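Glutamine cyclotransferase (Porphyromonas gingivalis W83, PDB 6QQL) probably catalyses the zinc-dependent cyclisation of N-terminal glutamine residues of peptides to pyroglutamate. Local coordinates at residues D26-D31 and L142-Y147; G101-M106 and L154-D159; S226-T231 and I305-E310; L235-Y240 and L297-E302. One frame throughout, in Å; residues are numbered along the deposited sequence.

Contact 1 of 4, residues D26-D31 and L142-Y147; sequences DLFSAD and LEIARY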
# COMPACT_ATOMS: atom_id res chain seq x y z
N ASP A 26 6.01 -16.59 12.87
CA ASP A 26 5.02 -16.92 13.89
C ASP A 26 3.73 -16.11 13.81
O ASP A 26 2.65 -16.67 14.05
CB ASP A 26 5.62 -16.73 15.28
CG ASP A 26 5.65 -18.01 16.08
OD1 ASP A 26 5.13 -19.03 15.58
OD2 ASP A 26 6.20 -18.00 17.20
N LEU A 27 3.78 -14.82 13.46
CA LEU A 27 2.62 -13.95 13.71
C LEU A 27 1.73 -13.69 12.51
O LEU A 27 0.57 -13.30 12.71
CB LEU A 27 3.09 -12.60 14.24
CG LEU A 27 4.14 -12.71 15.34
CD1 LEU A 27 4.76 -11.35 15.62
CD2 LEU A 27 3.46 -13.28 16.57
N PHE A 28 2.21 -13.88 11.29
CA PHE A 28 1.48 -13.44 10.11
C PHE A 28 1.07 -14.63 9.26
O PHE A 28 1.91 -15.47 8.92
CB PHE A 28 2.35 -12.48 9.33
CG PHE A 28 1.76 -11.98 8.06
CD1 PHE A 28 1.89 -12.71 6.89
CD2 PHE A 28 1.15 -10.73 8.02
CE1 PHE A 28 1.38 -12.22 5.71
CE2 PHE A 28 0.64 -10.22 6.83
CZ PHE A 28 0.74 -10.97 5.67
N SER A 29 -0.19 -14.67 8.85
CA SER A 29 -0.68 -15.75 8.01
C SER A 29 -0.75 -15.25 6.57
O SER A 29 -1.51 -14.33 6.27
CB SER A 29 -2.05 -16.25 8.44
OG SER A 29 -2.66 -16.85 7.31
N ALA A 30 0.07 -15.82 5.70
CA ALA A 30 -0.00 -15.44 4.30
C ALA A 30 -1.24 -16.01 3.62
O ALA A 30 -1.75 -15.40 2.66
CB ALA A 30 1.28 -15.88 3.59
N ASP A 31 -1.77 -17.14 4.10
CA ASP A 31 -2.99 -17.68 3.48
C ASP A 31 -4.13 -16.70 3.62
O ASP A 31 -4.85 -16.42 2.65
CB ASP A 31 -3.37 -19.03 4.09
CG ASP A 31 -2.51 -20.15 3.59
OD1 ASP A 31 -2.04 -20.07 2.42
OD2 ASP A 31 -2.38 -21.15 4.33
N LEU A 142 -4.62 -5.65 5.59
CA LEU A 142 -5.80 -6.29 6.16
C LEU A 142 -5.41 -7.37 7.16
O LEU A 142 -5.98 -7.45 8.26
CB LEU A 142 -6.65 -6.91 5.06
CG LEU A 142 -7.54 -5.99 4.24
CD1 LEU A 142 -8.15 -6.85 3.16
CD2 LEU A 142 -8.58 -5.26 5.09
N GLU A 143 -4.47 -8.24 6.79
CA GLU A 143 -4.12 -9.33 7.69
C GLU A 143 -3.38 -8.81 8.91
O GLU A 143 -3.56 -9.35 10.02
CB GLU A 143 -3.32 -10.41 6.97
CG GLU A 143 -2.47 -11.32 7.87
CD GLU A 143 -3.24 -12.28 8.77
OE1 GLU A 143 -4.50 -12.25 8.81
OE2 GLU A 143 -2.56 -13.12 9.41
N ILE A 144 -2.58 -7.75 8.75
CA ILE A 144 -2.01 -7.11 9.93
C ILE A 144 -3.11 -6.55 10.81
O ILE A 144 -3.13 -6.78 12.03
CB ILE A 144 -0.98 -6.04 9.52
CG1 ILE A 144 0.20 -6.73 8.82
CG2 ILE A 144 -0.52 -5.23 10.74
CD1 ILE A 144 1.25 -5.81 8.31
N ALA A 145 -4.07 -5.86 10.20
CA ALA A 145 -5.18 -5.31 10.97
C ALA A 145 -5.84 -6.38 11.83
O ALA A 145 -6.07 -6.18 13.02
CB ALA A 145 -6.20 -4.68 10.04
N ARG A 146 -6.10 -7.56 11.25
CA ARG A 146 -6.74 -8.61 12.03
C ARG A 146 -5.91 -8.99 13.25
O ARG A 146 -6.43 -9.06 14.37
CB ARG A 146 -7.01 -9.84 11.16
CG ARG A 146 -7.74 -10.95 11.91
CD ARG A 146 -8.09 -12.12 11.01
NE ARG A 146 -6.93 -12.68 10.35
CZ ARG A 146 -6.23 -13.70 10.82
NH1 ARG A 146 -6.57 -14.27 11.97
NH2 ARG A 146 -5.19 -14.16 10.13
N TYR A 147 -4.61 -9.20 13.04
CA TYR A 147 -3.71 -9.50 14.15
C TYR A 147 -3.81 -8.44 15.24
O TYR A 147 -3.77 -8.74 16.44
CB TYR A 147 -2.28 -9.61 13.63
CG TYR A 147 -1.26 -9.63 14.75
CD1 TYR A 147 -0.90 -10.82 15.38
CD2 TYR A 147 -0.67 -8.45 15.20
CE1 TYR A 147 0.03 -10.83 16.41
CE2 TYR A 147 0.24 -8.44 16.23
CZ TYR A 147 0.59 -9.63 16.83
OH TYR A 147 1.52 -9.62 17.86
O HOH W 1 -2.18 -13.31 11.81
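Ser-29 and Glu-143 form the polar centre of this contact. The backbone N of Ser-29 donates to Glu-143 OE2 over 2.9 Å at an N-H...O angle of 155°, meeting the oxygen on its anti side and 27° out of the carboxylate plane. The other oxygen, OE1, faces the guanidinium of Arg-146, one helical turn on, in a salt bridge whose NH2 leg is modelled too short to be trusted in detail, and it is bonded by the hydroxyl of Ser-32. A water also links the carboxylate to the carbonyl of Leu-27, although its leg to Glu-143 is doubtfully short.

The apolar contacts begin nearer the backbone of the same side chain. A bend at chi2 (70°) presents Glu-143 CG to one face of the Phe-28 ring as a CH-pi contact, 3.9 Å from the ring centroid, while the carboxylate goes on to the backbone N of Ser-29. Ile-144 CG1 meets the edge of that ring, 4.0 Å from Phe-28 CE2. Farther along the helix, Tyr-147 CE1 lies 4.1 Å from Leu-27 CB.

Ser-29 is the N-cap of helix 30-42, its OG bonded to Ser-32 N. The lead-in to that helix is thus pinned against helix 131-149, and it carries Asp-26 and Phe-28 of a magnesium site observed for this protein but empty in this model.

Contact 2 of 4, residues G101-M106 and L154-D159; sequences GRMLLM and LGMGID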
# COMPACT_ATOMS: atom_id res chain seq x y z
N GLY A 101 1.98 8.67 20.42
CA GLY A 101 2.94 7.97 19.58
C GLY A 101 2.19 7.01 18.69
O GLY A 101 1.30 6.29 19.15
N ARG A 102 2.48 7.07 17.38
CA ARG A 102 1.70 6.32 16.40
C ARG A 102 2.62 5.76 15.33
O ARG A 102 3.58 6.42 14.92
CB ARG A 102 0.60 7.17 15.72
CG ARG A 102 -0.37 7.90 16.67
CD ARG A 102 -1.70 8.32 15.99
NE ARG A 102 -2.61 7.20 15.85
CZ ARG A 102 -3.20 6.62 16.88
NH1 ARG A 102 -4.01 5.59 16.70
NH2 ARG A 102 -2.96 7.04 18.12
N MET A 103 2.27 4.57 14.84
CA MET A 103 2.88 3.95 13.67
C MET A 103 1.90 4.00 12.51
O MET A 103 0.73 3.64 12.67
CB MET A 103 3.24 2.50 13.93
CG MET A 103 4.31 2.31 14.94
SD MET A 103 5.89 2.86 14.30
CE MET A 103 5.79 2.33 12.58
N LEU A 104 2.40 4.36 11.32
CA LEU A 104 1.57 4.55 10.12
C LEU A 104 1.87 3.51 9.04
O LEU A 104 3.02 3.31 8.65
CB LEU A 104 1.77 5.96 9.54
CG LEU A 104 1.10 6.27 8.19
CD1 LEU A 104 -0.40 6.08 8.26
CD2 LEU A 104 1.44 7.66 7.69
N LEU A 105 0.81 2.88 8.54
CA LEU A 105 0.88 1.92 7.44
C LEU A 105 0.01 2.41 6.29
O LEU A 105 -1.10 2.91 6.50
CB LEU A 105 0.40 0.53 7.89
CG LEU A 105 1.13 -0.06 9.09
CD1 LEU A 105 0.56 -1.42 9.39
CD2 LEU A 105 2.64 -0.12 8.89
N MET A 106 0.52 2.31 5.08
CA MET A 106 -0.17 2.86 3.92
C MET A 106 -0.19 1.85 2.78
O MET A 106 0.67 0.97 2.68
CB MET A 106 0.50 4.15 3.49
CG MET A 106 0.52 5.19 4.59
SD MET A 106 1.77 6.44 4.31
CE MET A 106 3.26 5.57 4.77
N LEU A 154 -1.83 -2.21 23.93
CA LEU A 154 -0.90 -1.74 22.91
C LEU A 154 -0.26 -0.45 23.38
O LEU A 154 -0.94 0.41 23.95
CB LEU A 154 -1.59 -1.51 21.55
CG LEU A 154 -1.93 -2.65 20.59
CD1 LEU A 154 -2.45 -2.07 19.28
CD2 LEU A 154 -0.75 -3.58 20.35
N GLY A 155 1.04 -0.32 23.13
CA GLY A 155 1.78 0.85 23.59
C GLY A 155 1.78 2.04 22.66
O GLY A 155 1.94 3.18 23.11
N MET A 156 1.58 1.82 21.36
CA MET A 156 1.49 2.90 20.39
C MET A 156 0.16 2.82 19.67
O MET A 156 -0.45 1.75 19.58
CB MET A 156 2.63 2.87 19.31
CG MET A 156 3.92 3.70 19.61
SD MET A 156 5.20 3.82 18.28
CE MET A 156 6.31 5.11 18.90
N GLY A 157 -0.29 3.96 19.16
CA GLY A 157 -1.37 3.95 18.21
C GLY A 157 -0.90 3.48 16.85
O GLY A 157 0.28 3.55 16.50
N ILE A 158 -1.82 2.90 16.10
CA ILE A 158 -1.53 2.46 14.74
C ILE A 158 -2.63 2.99 13.85
O ILE A 158 -3.82 2.84 14.14
CB ILE A 158 -1.43 0.93 14.63
CG1 ILE A 158 -0.33 0.39 15.55
CG2 ILE A 158 -1.19 0.53 13.19
CD1 ILE A 158 -0.15 -1.09 15.42
N ASP A 159 -2.22 3.60 12.75
CA ASP A 159 -3.11 4.03 11.69
C ASP A 159 -2.74 3.23 10.45
O ASP A 159 -1.56 3.17 10.08
CB ASP A 159 -2.99 5.53 11.45
CG ASP A 159 -3.22 6.31 12.69
OD1 ASP A 159 -4.26 6.06 13.30
OD2 ASP A 159 -2.34 7.10 13.08
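The guanidinium of Arg-102 lies with one face over Gly-157, whose CA sits 3.2 Å above the plane and toward the rim; having no side chain, this glycine lets the flat group come down on the backbone. At the guanidinium edge stands the Asp-159 carboxylate, its plane turned 32° from that of the arginine. Arg-102 NE donates to Asp-159 OD2 on its syn side over 2.8 Å, practically in the guanidinium plane, while the bonds from NE and NH1 to OD1 are weak. Alongside this salt bridge runs a parallel ladder: Gly-157 N to Gly-101 O (2.8 Å), Met-103 N to Gly-157 O (2.8 Å), Asp-159 N to Met-103 O (3.0 Å) and Leu-105 N to Asp-159 O (2.8 Å). It joins the two strands flanking helix 131-149 in a beta-alpha-beta crossover. The other face of the sheet is apolar here: Met-103 and Ile-158 point there, and Met-103 CG lies 3.8 Å from Met-156 SD. Tyr-193 and Ser-94 also bond the carboxylate, and the carbonyls of Ala-99 and Arg-96 take Arg-102 NH2. The buried pair, on the face opposite Met-103 and Ile-158, thus probably neutralises its charge within the protein, with further polar partners on both groups.

Contact 3 of 4, residues S226-T231 and I305-E310; sequences SAVWQT and IRYLDE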
# COMPACT_ATOMS: atom_id res chain seq x y z
N SER A 226 16.68 0.86 7.31
CA SER A 226 17.61 -0.15 7.82
C SER A 226 16.91 -1.11 8.77
O SER A 226 17.11 -2.33 8.70
CB SER A 226 18.81 0.50 8.51
OG SER A 226 19.50 1.37 7.63
N ALA A 227 16.12 -0.57 9.70
CA ALA A 227 15.43 -1.41 10.68
C ALA A 227 14.53 -2.44 10.00
O ALA A 227 14.47 -3.60 10.43
CB ALA A 227 14.64 -0.52 11.64
N VAL A 228 13.82 -2.05 8.95
CA VAL A 228 12.94 -3.00 8.29
C VAL A 228 13.76 -4.07 7.58
O VAL A 228 13.55 -5.27 7.79
CB VAL A 228 11.99 -2.29 7.30
CG1 VAL A 228 11.24 -3.31 6.48
CG2 VAL A 228 11.00 -1.41 8.06
N TRP A 229 14.74 -3.64 6.78
CA TRP A 229 15.52 -4.57 5.97
C TRP A 229 16.35 -5.51 6.83
O TRP A 229 16.63 -6.65 6.42
CB TRP A 229 16.40 -3.79 5.01
CG TRP A 229 15.90 -3.74 3.59
CD1 TRP A 229 16.49 -4.30 2.48
CD2 TRP A 229 14.71 -3.09 3.11
NE1 TRP A 229 15.75 -4.02 1.35
CE2 TRP A 229 14.65 -3.29 1.71
CE3 TRP A 229 13.69 -2.35 3.74
CZ2 TRP A 229 13.61 -2.79 0.94
CZ3 TRP A 229 12.66 -1.86 2.97
CH2 TRP A 229 12.63 -2.08 1.58
N GLN A 230 16.79 -5.05 7.99
CA GLN A 230 17.49 -5.93 8.91
C GLN A 230 16.54 -6.92 9.56
O GLN A 230 16.91 -8.07 9.81
CB GLN A 230 18.24 -5.09 9.95
CG GLN A 230 19.53 -4.58 9.36
CD GLN A 230 20.57 -4.17 10.37
OE1 GLN A 230 21.60 -4.83 10.51
NE2 GLN A 230 20.32 -3.06 11.07
N THR A 231 15.30 -6.50 9.84
CA THR A 231 14.30 -7.46 10.30
C THR A 231 14.11 -8.56 9.28
O THR A 231 14.23 -9.75 9.59
CB THR A 231 12.98 -6.74 10.59
OG1 THR A 231 13.10 -5.96 11.80
CG2 THR A 231 11.79 -7.72 10.68
N ILE A 305 4.94 -7.09 10.32
CA ILE A 305 4.36 -7.40 11.63
C ILE A 305 5.45 -7.53 12.70
O ILE A 305 5.31 -7.02 13.81
CB ILE A 305 3.45 -8.64 11.53
CG1 ILE A 305 2.48 -8.70 12.71
CG2 ILE A 305 4.23 -9.94 11.49
CD1 ILE A 305 1.17 -9.35 12.39
N ARG A 306 6.57 -8.18 12.36
CA ARG A 306 7.66 -8.33 13.31
C ARG A 306 8.27 -6.98 13.67
O ARG A 306 8.51 -6.68 14.84
CB ARG A 306 8.73 -9.26 12.72
CG ARG A 306 8.32 -10.65 12.88
CD ARG A 306 8.57 -11.08 14.30
NE ARG A 306 7.94 -12.37 14.52
CZ ARG A 306 8.28 -13.51 13.93
NH1 ARG A 306 9.28 -13.55 13.07
NH2 ARG A 306 7.60 -14.62 14.22
N TYR A 307 8.53 -6.15 12.66
CA TYR A 307 9.01 -4.81 12.95
C TYR A 307 7.99 -4.07 13.82
O TYR A 307 8.35 -3.32 14.74
CB TYR A 307 9.29 -4.06 11.64
CG TYR A 307 9.58 -2.61 11.89
CD1 TYR A 307 10.88 -2.18 12.13
CD2 TYR A 307 8.55 -1.69 11.98
CE1 TYR A 307 11.15 -0.85 12.40
CE2 TYR A 307 8.79 -0.37 12.26
CZ TYR A 307 10.10 0.05 12.47
OH TYR A 307 10.33 1.38 12.74
N LEU A 308 6.70 -4.26 13.53
CA LEU A 308 5.65 -3.63 14.31
C LEU A 308 5.56 -4.19 15.72
O LEU A 308 5.21 -3.47 16.65
CB LEU A 308 4.31 -3.78 13.57
CG LEU A 308 3.08 -3.02 14.08
CD1 LEU A 308 3.38 -1.54 14.27
CD2 LEU A 308 1.98 -3.18 13.06
N ASP A 309 5.92 -5.46 15.91
CA ASP A 309 5.78 -6.07 17.23
C ASP A 309 6.76 -5.47 18.22
O ASP A 309 6.38 -5.10 19.33
CB ASP A 309 5.97 -7.58 17.15
CG ASP A 309 5.60 -8.26 18.45
OD1 ASP A 309 4.43 -8.10 18.84
OD2 ASP A 309 6.45 -8.93 19.07
N GLU A 310 8.05 -5.41 17.86
CA GLU A 310 9.01 -4.87 18.81
C GLU A 310 8.83 -3.37 19.00
O GLU A 310 9.11 -2.86 20.09
CB GLU A 310 10.45 -5.18 18.36
CG GLU A 310 11.15 -4.05 17.58
CD GLU A 310 12.68 -4.23 17.51
OE1 GLU A 310 13.13 -5.40 17.48
OE2 GLU A 310 13.42 -3.22 17.47
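Tyr-307 is the tight part of this helix crossing, wedged by its ring against Ala-227 and Val-228. Val-228 CG2 stands over one face in a CH-pi contact, 4.3 Å from the ring centroid, 16° off the normal and displaced toward the rim. Ala-227 CB instead comes in at the edge, 3.6 Å from Tyr-307 CE1. With CG anti to the backbone N (chi1 171°), the tyrosine extends its ring across to helix 222-234; the axes of the segments 226-231 and 305-310 pass 9.7 Å apart at a crossing angle of 118°.

Contacts are longer at Thr-231, whose CG2 lies 4.0 Å from Arg-306 CB and 4.1 Å from Tyr-307 N. The loose side is at the arginine, which beyond CB turns away from helix 222-234, toward Asp-26 and Glu-302.

Thr-231 OG1, near the ring edge, is bonded within its own helix to Ala-227 O (3.1 Å); that carbonyl also accepts Thr-231 N, from the opposite face of its plane. With no hydrogen bond crossing between the two segments, the contact rests on carbon contacts and on the shape of one aromatic ring, and the threonine hydroxyl is satisfied locally.

Contact 4 of 4, residues L235-Y240 and L297-E302; sequences LGYGNY and LDAVGE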
# COMPACT_ATOMS: atom_id res chain seq x y z
N LEU A 235 14.93 -12.57 9.58
CA LEU A 235 13.89 -13.55 9.30
C LEU A 235 14.20 -14.39 8.07
O LEU A 235 13.35 -15.19 7.67
CB LEU A 235 12.56 -12.85 9.11
CG LEU A 235 12.06 -12.12 10.35
CD1 LEU A 235 10.75 -11.40 10.04
CD2 LEU A 235 11.95 -13.09 11.51
N GLY A 236 15.37 -14.20 7.45
CA GLY A 236 15.74 -14.98 6.30
C GLY A 236 15.08 -14.59 5.00
O GLY A 236 14.86 -15.45 4.12
N TYR A 237 14.75 -13.31 4.83
CA TYR A 237 14.05 -12.86 3.64
C TYR A 237 14.95 -12.06 2.72
O TYR A 237 14.47 -11.40 1.79
CB TYR A 237 12.82 -12.05 4.06
CG TYR A 237 11.73 -12.94 4.60
CD1 TYR A 237 11.20 -13.93 3.81
CD2 TYR A 237 11.27 -12.81 5.91
CE1 TYR A 237 10.21 -14.77 4.29
CE2 TYR A 237 10.28 -13.65 6.41
CZ TYR A 237 9.75 -14.63 5.58
OH TYR A 237 8.75 -15.49 6.04
N GLY A 238 16.26 -12.15 2.93
CA GLY A 238 17.22 -11.43 2.13
C GLY A 238 17.23 -11.81 0.67
O GLY A 238 17.90 -11.13 -0.11
N ASN A 239 16.52 -12.87 0.27
CA ASN A 239 16.30 -13.11 -1.15
C ASN A 239 15.24 -12.17 -1.71
O ASN A 239 15.13 -12.04 -2.93
CB ASN A 239 15.87 -14.56 -1.41
CG ASN A 239 14.67 -14.96 -0.58
OD1 ASN A 239 14.56 -14.58 0.58
ND2 ASN A 239 13.76 -15.71 -1.18
N TYR A 240 14.51 -11.49 -0.84
CA TYR A 240 13.47 -10.54 -1.23
C TYR A 240 13.81 -9.10 -0.89
O TYR A 240 13.64 -8.21 -1.73
CB TYR A 240 12.16 -10.96 -0.56
CG TYR A 240 11.54 -12.20 -1.18
CD1 TYR A 240 11.05 -12.17 -2.48
CD2 TYR A 240 11.44 -13.38 -0.48
CE1 TYR A 240 10.48 -13.28 -3.05
CE2 TYR A 240 10.86 -14.51 -1.05
CZ TYR A 240 10.39 -14.45 -2.34
OH TYR A 240 9.83 -15.57 -2.93
N LEU A 297 4.00 -12.60 -0.40
CA LEU A 297 3.12 -12.03 0.63
C LEU A 297 3.64 -12.32 2.03
O LEU A 297 3.64 -11.42 2.89
CB LEU A 297 1.67 -12.51 0.46
CG LEU A 297 0.96 -11.94 -0.77
CD1 LEU A 297 -0.42 -12.51 -0.95
CD2 LEU A 297 0.90 -10.44 -0.67
N ASP A 298 4.10 -13.56 2.30
CA ASP A 298 4.58 -13.90 3.64
C ASP A 298 5.80 -13.06 4.03
O ASP A 298 5.86 -12.53 5.14
CB ASP A 298 4.89 -15.41 3.76
CG ASP A 298 5.29 -15.85 5.20
OD1 ASP A 298 4.47 -15.77 6.14
OD2 ASP A 298 6.44 -16.28 5.42
N ALA A 299 6.76 -12.91 3.11
CA ALA A 299 7.98 -12.17 3.42
C ALA A 299 7.68 -10.75 3.85
O ALA A 299 8.10 -10.31 4.93
CB ALA A 299 8.91 -12.16 2.21
N VAL A 300 6.94 -10.01 3.02
CA VAL A 300 6.59 -8.63 3.36
C VAL A 300 5.78 -8.61 4.65
O VAL A 300 6.09 -7.85 5.58
CB VAL A 300 5.80 -7.96 2.23
CG1 VAL A 300 5.32 -6.59 2.70
CG2 VAL A 300 6.64 -7.86 0.96
N GLY A 301 4.72 -9.42 4.69
CA GLY A 301 3.84 -9.45 5.85
C GLY A 301 4.56 -9.81 7.14
O GLY A 301 4.46 -9.10 8.14
N GLU A 302 5.30 -10.92 7.13
CA GLU A 302 5.95 -11.32 8.37
C GLU A 302 7.02 -10.32 8.78
O GLU A 302 7.22 -10.10 9.98
CB GLU A 302 6.55 -12.72 8.23
CG GLU A 302 6.98 -13.33 9.56
CD GLU A 302 5.80 -13.76 10.43
OE1 GLU A 302 4.85 -14.36 9.89
OE2 GLU A 302 5.85 -13.50 11.66
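Tyr-237 lies against Ala-299 on helix 294-311 and can be followed outward from its CB, which leads toward that helix with CG anti to the carbonyl carbon (chi1 -74°). CG comes 3.8 Å from Ala-299 CB, and the same methyl lies beside CD1. One atom farther, CE1 is 3.5 Å from Ala-299 CA, which stands over the centre of the ring in a CH-pi contact, 3.6 Å from the centroid. The opposite face has Leu-235 O of its own loop above it, toward the rim. At the tip, Tyr-237 OH donates to Asp-298 OD2 (2.5 Å as modelled), arriving from above the carboxylate plane, 39° out of it.

Around this ring the contacts are lighter. Leu-235 CD1 reaches Glu-302 O at 3.8 Å, and Tyr-240 CD2 touches Ala-299 CB at 3.9 Å. The polar end of Glu-302 turns away, to the backbone N atoms of Phe-28 and Leu-27. Asp-298 and Glu-302 belong to a magnesium site observed for this protein, here without its metal. The loop leaves helix 222-234 through a Schellman motif at Gly-236 and runs on to strand 241-243, resting on the side of helix 294-311.

Helix 294-311 ties three of the contacts together: it supplies one segment each to contacts 3 and 4, whose centres lie 11 Å apart, and it receives contact 1 where Phe-28 CE2 packs 3.4 Å from Gly-301 CA. Contacts 1 and 4 together hold Asp-26, Phe-28, Asp-298 and Glu-302, the magnesium site vacant in this model. Contact 2 lies in the central sheet: its Met-103 CG is 4.0 Å from Leu-308 CD1 of contact 3, and its Leu-105 CD1 is 4.2 Å from Ile-144 CG2 of contact 1. Contacts 2 and 4 do not touch, their centres 22 Å apart. Helix 131-149 of contact 1 also carries Asp-133, which binds zinc with Asp-167 and His-283.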